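Local atomic coordinates of minor fimbrium anchoring subunit Mfa2 (Porphyromonas gingivalis, PDB entry 5NFI), a protein that attaches the minor fimbriae to the bacterial outer membrane and regulates their length, without being part of the fimbrium itself. Residues 140-153 with 244-256. Numbering follows the deposited sequence.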
loop_
_atom_site.group_PDB
_atom_site.type_symbol
_atom_site.label_atom_id
_atom_site.label_comp_id
_atom_site.label_asym_id
_atom_site.label_seq_id
_atom_site.Cartn_x
_atom_site.Cartn_y
_atom_site.Cartn_z
ATOM N N ARG A 140 1.745 2.351 -9.059
ATOM C CA ARG A 140 1.847 1.085 -8.373
ATOM C C ARG A 140 0.811 1.040 -7.266
ATOM O O ARG A 140 0.663 2.004 -6.508
ATOM C CB ARG A 140 3.247 0.903 -7.796
ATOM C CG ARG A 140 3.407 -0.307 -6.880
ATOM C CD ARG A 140 3.396 -1.652 -7.613
ATOM N NE ARG A 140 3.519 -2.723 -6.629
ATOM C CZ ARG A 140 2.673 -3.746 -6.509
ATOM N NH1 ARG A 140 1.656 -3.883 -7.351
ATOM N NH2 ARG A 140 2.855 -4.644 -5.555
ATOM N N GLU A 141 0.088 -0.073 -7.169
ATOM C CA GLU A 141 -0.902 -0.232 -6.111
ATOM C C GLU A 141 -0.219 -0.516 -4.787
ATOM O O GLU A 141 0.679 -1.352 -4.722
ATOM C CB GLU A 141 -1.899 -1.345 -6.433
ATOM C CG GLU A 141 -2.998 -1.412 -5.394
ATOM C CD GLU A 141 -3.989 -2.521 -5.638
ATOM O OE1 GLU A 141 -3.855 -3.203 -6.688
ATOM O OE2 GLU A 141 -4.900 -2.693 -4.783
ATOM N N TYR A 142 -0.667 0.188 -3.747
ATOM C CA TYR A 142 -0.110 0.102 -2.402
ATOM C C TYR A 142 -1.007 -0.705 -1.460
ATOM O O TYR A 142 -0.528 -1.231 -0.460
ATOM C CB TYR A 142 0.079 1.494 -1.802
ATOM C CG TYR A 142 1.420 2.142 -2.051
ATOM C CD1 TYR A 142 2.241 1.736 -3.100
ATOM C CD2 TYR A 142 1.871 3.164 -1.223
ATOM C CE1 TYR A 142 3.467 2.330 -3.310
ATOM C CE2 TYR A 142 3.088 3.757 -1.426
ATOM C CZ TYR A 142 3.881 3.341 -2.465
ATOM O OH TYR A 142 5.104 3.950 -2.654
ATOM N N THR A 143 -2.312 -0.749 -1.754
ATOM C CA THR A 143 -3.211 -1.640 -1.033
ATOM C C THR A 143 -2.889 -3.113 -1.343
ATOM O O THR A 143 -2.431 -3.472 -2.446
ATOM C CB THR A 143 -4.692 -1.394 -1.358
ATOM O OG1 THR A 143 -4.813 -0.926 -2.703
ATOM C CG2 THR A 143 -5.331 -0.403 -0.389
ATOM N N ASN A 144 -3.116 -3.957 -0.347
ATOM C CA ASN A 144 -2.912 -5.389 -0.477
ATOM C C ASN A 144 -4.084 -6.066 0.151
ATOM O O ASN A 144 -4.515 -5.676 1.221
ATOM C CB ASN A 144 -1.629 -5.835 0.198
ATOM C CG ASN A 144 -0.414 -5.313 -0.491
ATOM O OD1 ASN A 144 -0.016 -5.830 -1.531
ATOM N ND2 ASN A 144 0.214 -4.304 0.102
ATOM N N ARG A 145 -4.600 -7.069 -0.534
ATOM C CA ARG A 145 -5.697 -7.869 -0.032
ATOM C C ARG A 145 -5.112 -9.181 0.441
ATOM O O ARG A 145 -4.484 -9.906 -0.328
ATOM C CB ARG A 145 -6.763 -8.082 -1.112
ATOM C CG ARG A 145 -7.484 -6.802 -1.503
ATOM C CD ARG A 145 -8.064 -6.907 -2.896
ATOM N NE ARG A 145 -7.014 -6.939 -3.912
ATOM C CZ ARG A 145 -6.397 -5.859 -4.397
ATOM N NH1 ARG A 145 -5.442 -5.992 -5.314
ATOM N NH2 ARG A 145 -6.731 -4.645 -3.966
ATOM N N VAL A 146 -5.293 -9.465 1.720
ATOM C CA VAL A 146 -4.658 -10.610 2.340
ATOM C C VAL A 146 -5.689 -11.515 2.994
ATOM O O VAL A 146 -6.335 -11.128 3.969
ATOM C CB VAL A 146 -3.617 -10.182 3.401
ATOM C CG1 VAL A 146 -2.798 -11.379 3.836
ATOM C CG2 VAL A 146 -2.702 -9.091 2.865
ATOM N N THR A 147 -5.837 -12.718 2.447
ATOM C CA THR A 147 -6.713 -13.725 3.013
ATOM C C THR A 147 -5.899 -14.735 3.828
ATOM O O THR A 147 -4.848 -15.226 3.380
ATOM C CB THR A 147 -7.491 -14.465 1.921
ATOM O OG1 THR A 147 -7.997 -13.517 0.974
ATOM C CG2 THR A 147 -8.646 -15.249 2.518
ATOM N N VAL A 148 -6.383 -15.057 5.016
ATOM C CA VAL A 148 -5.675 -15.974 5.877
ATOM C C VAL A 148 -6.629 -17.025 6.426
ATOM O O VAL A 148 -7.698 -16.699 6.926
ATOM C CB VAL A 148 -4.997 -15.242 7.041
ATOM C CG1 VAL A 148 -4.331 -16.241 7.984
ATOM C CG2 VAL A 148 -3.988 -14.245 6.516
ATOM N N SER A 149 -6.238 -18.291 6.315
ATOM C CA SER A 149 -7.005 -19.372 6.905
ATOM C C SER A 149 -6.150 -20.083 7.934
ATOM O O SER A 149 -4.972 -20.364 7.684
ATOM C CB SER A 149 -7.472 -20.361 5.836
ATOM O OG SER A 149 -7.891 -19.692 4.663
ATOM N N VAL A 150 -6.733 -20.345 9.101
ATOM C CA VAL A 150 -6.135 -21.275 10.050
ATOM C C VAL A 150 -6.937 -22.561 10.022
ATOM O O VAL A 150 -8.159 -22.567 10.193
ATOM C CB VAL A 150 -6.065 -20.708 11.462
ATOM C CG1 VAL A 150 -5.460 -21.731 12.406
ATOM C CG2 VAL A 150 -5.207 -19.475 11.457
ATOM N N ASP A 151 -6.207 -23.642 9.783
ATOM C CA ASP A 151 -6.757 -24.938 9.440
ATOM C C ASP A 151 -6.538 -25.989 10.522
ATOM O O ASP A 151 -5.559 -25.939 11.275
ATOM C CB ASP A 151 -6.121 -25.426 8.141
ATOM C CG ASP A 151 -7.080 -26.191 7.290
ATOM O OD1 ASP A 151 -8.282 -25.861 7.323
ATOM O OD2 ASP A 151 -6.641 -27.124 6.593
ATOM N N SER A 152 -7.438 -26.969 10.542
ATOM C CA SER A 152 -7.380 -28.092 11.465
ATOM C C SER A 152 -7.229 -27.577 12.891
ATOM O O SER A 152 -6.145 -27.595 13.471
ATOM C CB SER A 152 -6.245 -29.046 11.087
ATOM O OG SER A 152 -5.014 -28.365 10.919
ATOM N N LEU A 153 -8.340 -27.116 13.446
ATOM C CA LEU A 153 -8.330 -26.366 14.689
ATOM C C LEU A 153 -9.670 -26.558 15.384
ATOM O O LEU A 153 -10.703 -26.184 14.845
ATOM C CB LEU A 153 -8.062 -24.884 14.388
ATOM C CG LEU A 153 -7.808 -23.826 15.456
ATOM C CD1 LEU A 153 -6.406 -23.918 16.003
ATOM C CD2 LEU A 153 -8.026 -22.472 14.834
ATOM N N LEU A 244 6.701 -9.100 -3.845
ATOM C CA LEU A 244 5.831 -8.039 -3.330
ATOM C C LEU A 244 5.706 -6.849 -4.275
ATOM O O LEU A 244 4.757 -6.080 -4.190
ATOM C CB LEU A 244 6.350 -7.531 -1.992
ATOM C CG LEU A 244 6.477 -8.523 -0.856
ATOM C CD1 LEU A 244 7.041 -7.814 0.350
ATOM C CD2 LEU A 244 5.113 -9.095 -0.566
ATOM N N ARG A 245 6.676 -6.685 -5.168
ATOM C CA ARG A 245 6.686 -5.517 -6.030
ATOM C C ARG A 245 5.878 -5.745 -7.293
ATOM O O ARG A 245 5.774 -4.851 -8.120
ATOM C CB ARG A 245 8.119 -5.095 -6.362
ATOM C CG ARG A 245 9.093 -5.138 -5.165
ATOM C CD ARG A 245 8.482 -4.579 -3.845
ATOM N NE ARG A 245 7.548 -3.466 -4.042
ATOM C CZ ARG A 245 6.711 -3.019 -3.109
ATOM N NH1 ARG A 245 6.655 -3.614 -1.923
ATOM N NH2 ARG A 245 5.895 -2.007 -3.375
ATOM N N CYS A 246 5.249 -6.911 -7.420
ATOM C CA CYS A 246 4.424 -7.206 -8.594
ATOM C C CYS A 246 3.051 -7.714 -8.212
ATOM O O CYS A 246 2.163 -7.799 -9.056
ATOM C CB CYS A 246 5.104 -8.242 -9.498
ATOM S SG CYS A 246 6.728 -7.778 -10.094
ATOM N N ILE A 247 2.876 -8.054 -6.939
ATOM C CA ILE A 247 1.651 -8.721 -6.506
ATOM C C ILE A 247 0.944 -7.942 -5.395
ATOM O O ILE A 247 1.574 -7.146 -4.700
ATOM C CB ILE A 247 1.968 -10.165 -6.038
ATOM C CG1 ILE A 247 0.722 -11.036 -6.102
ATOM C CG2 ILE A 247 2.576 -10.178 -4.653
ATOM C CD1 ILE A 247 0.220 -11.241 -7.518
ATOM N N ASN A 248 -0.363 -8.152 -5.234
ATOM C CA ASN A 248 -1.145 -7.423 -4.218
ATOM C C ASN A 248 -2.247 -8.254 -3.559
ATOM O O ASN A 248 -3.102 -7.724 -2.850
ATOM C CB ASN A 248 -1.773 -6.163 -4.833
ATOM C CG ASN A 248 -0.739 -5.156 -5.265
ATOM O OD1 ASN A 248 -0.301 -5.141 -6.419
ATOM N ND2 ASN A 248 -0.318 -4.320 -4.336
ATOM N N ASP A 249 -2.229 -9.560 -3.798
ATOM C CA ASP A 249 -3.207 -10.453 -3.203
ATOM C C ASP A 249 -2.508 -11.647 -2.594
ATOM O O ASP A 249 -1.660 -12.271 -3.222
ATOM C CB ASP A 249 -4.228 -10.893 -4.242
ATOM C CG ASP A 249 -5.230 -9.807 -4.542
ATOM O OD1 ASP A 249 -4.810 -8.789 -5.120
ATOM O OD2 ASP A 249 -6.424 -9.961 -4.190
ATOM N N PHE A 250 -2.852 -11.959 -1.354
ATOM C CA PHE A 250 -2.090 -12.956 -0.626
ATOM C C PHE A 250 -3.006 -13.983 0.035
ATOM O O PHE A 250 -3.723 -13.661 0.982
ATOM C CB PHE A 250 -1.189 -12.274 0.409
ATOM C CG PHE A 250 -0.130 -11.396 -0.196
ATOM C CD1 PHE A 250 -0.398 -10.059 -0.489
ATOM C CD2 PHE A 250 1.132 -11.899 -0.476
ATOM C CE1 PHE A 250 0.568 -9.243 -1.056
ATOM C CE2 PHE A 250 2.119 -11.086 -1.049
ATOM C CZ PHE A 250 1.829 -9.749 -1.341
ATOM N N ASP A 251 -3.003 -15.206 -0.491
ATOM C CA ASP A 251 -3.748 -16.288 0.137
ATOM C C ASP A 251 -2.785 -17.018 1.057
ATOM O O ASP A 251 -1.781 -17.565 0.611
ATOM C CB ASP A 251 -4.365 -17.247 -0.881
ATOM C CG ASP A 251 -5.623 -17.925 -0.344
ATOM O OD1 ASP A 251 -5.932 -17.726 0.850
ATOM O OD2 ASP A 251 -6.311 -18.662 -1.089
ATOM N N ILE A 252 -3.082 -16.979 2.350
ATOM C CA ILE A 252 -2.197 -17.535 3.366
ATOM C C ILE A 252 -2.883 -18.650 4.117
ATOM O O ILE A 252 -4.022 -18.491 4.588
ATOM C CB ILE A 252 -1.746 -16.464 4.373
ATOM C CG1 ILE A 252 -1.168 -15.261 3.623
ATOM C CG2 ILE A 252 -0.757 -17.059 5.383
ATOM C CD1 ILE A 252 -0.648 -14.181 4.518
ATOM N N ARG A 253 -2.202 -19.785 4.218
ATOM C CA ARG A 253 -2.721 -20.874 5.029
ATOM C C ARG A 253 -1.822 -21.164 6.224
ATOM O O ARG A 253 -0.607 -21.295 6.096
ATOM C CB ARG A 253 -2.906 -22.136 4.201
ATOM C CG ARG A 253 -3.474 -23.272 5.023
ATOM C CD ARG A 253 -3.824 -24.452 4.164
ATOM N NE ARG A 253 -4.154 -25.594 4.994
ATOM C CZ ARG A 253 -3.615 -26.801 4.848
ATOM N NH1 ARG A 253 -2.728 -27.025 3.881
ATOM N NH2 ARG A 253 -3.979 -27.790 5.654
ATOM N N LEU A 254 -2.442 -21.242 7.389
ATOM C CA LEU A 254 -1.750 -21.622 8.607
ATOM C C LEU A 254 -2.260 -22.986 9.053
ATOM O O LEU A 254 -3.444 -23.152 9.342
ATOM C CB LEU A 254 -1.968 -20.573 9.683
ATOM C CG LEU A 254 -1.503 -19.178 9.264
ATOM C CD1 LEU A 254 -1.786 -18.129 10.353
ATOM C CD2 LEU A 254 -0.026 -19.223 8.879
ATOM N N VAL A 255 -1.378 -23.975 9.055
ATOM C CA VAL A 255 -1.777 -25.297 9.500
ATOM C C VAL A 255 -1.516 -25.434 10.993
ATOM O O VAL A 255 -0.380 -25.348 11.441
ATOM C CB VAL A 255 -1.040 -26.385 8.742
ATOM C CG1 VAL A 255 -1.584 -27.752 9.138
ATOM C CG2 VAL A 255 -1.192 -26.147 7.243
ATOM N N ALA A 256 -2.589 -25.596 11.762
ATOM C CA ALA A 256 -2.477 -25.762 13.201
ATOM C C ALA A 256 -2.410 -27.241 13.553
ATOM O O ALA A 256 -2.932 -28.101 12.834
ATOM C CB ALA A 256 -3.648 -25.099 13.912
#
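Arg140 reaches into the loop before strand 249-256: its NH2 donates to Ile247 O at 2.9 Å, in the guanidinium plane, and more weakly to Leu244 O, while NH1 donates to Asn248 OD1. The same amide turns its ND2 back to the break in the first strand, giving hydrogen bonds to Glu141 O and Thr143 O. Glu141 OE2 takes Thr143 OG1 on its anti lone pair and Arg145 NH2 on its syn one. In Arg145 the bend at chi3 (-69°) turns NE and NH1 toward Asp249, gripped side-on, NE to OD2 at 3.1 Å and NH1 to OD1 at 2.9 Å.

From Arg145 on, the strands run parallel (14° between axes), consistent with the transthyretin-like beta-sandwich fold expected of the fimbrillin superfamily; strand 196-202 flanks the first and strand 266-273 the second. Arg145, Thr147, Ser149 and Asp151 each donate with N to the residue before their opposite number and accept with O from the one after it. On the buried face Val146 CG1 packs on Ile252 CD1 at 3.6 Å, and Val148 and Val150 both touch Leu254 CD1. On the other face Asp151 OD2 receives Arg253 NH2 at 2.9 Å, while its OD1 is hydrogen-bonded to Thr195 OG1.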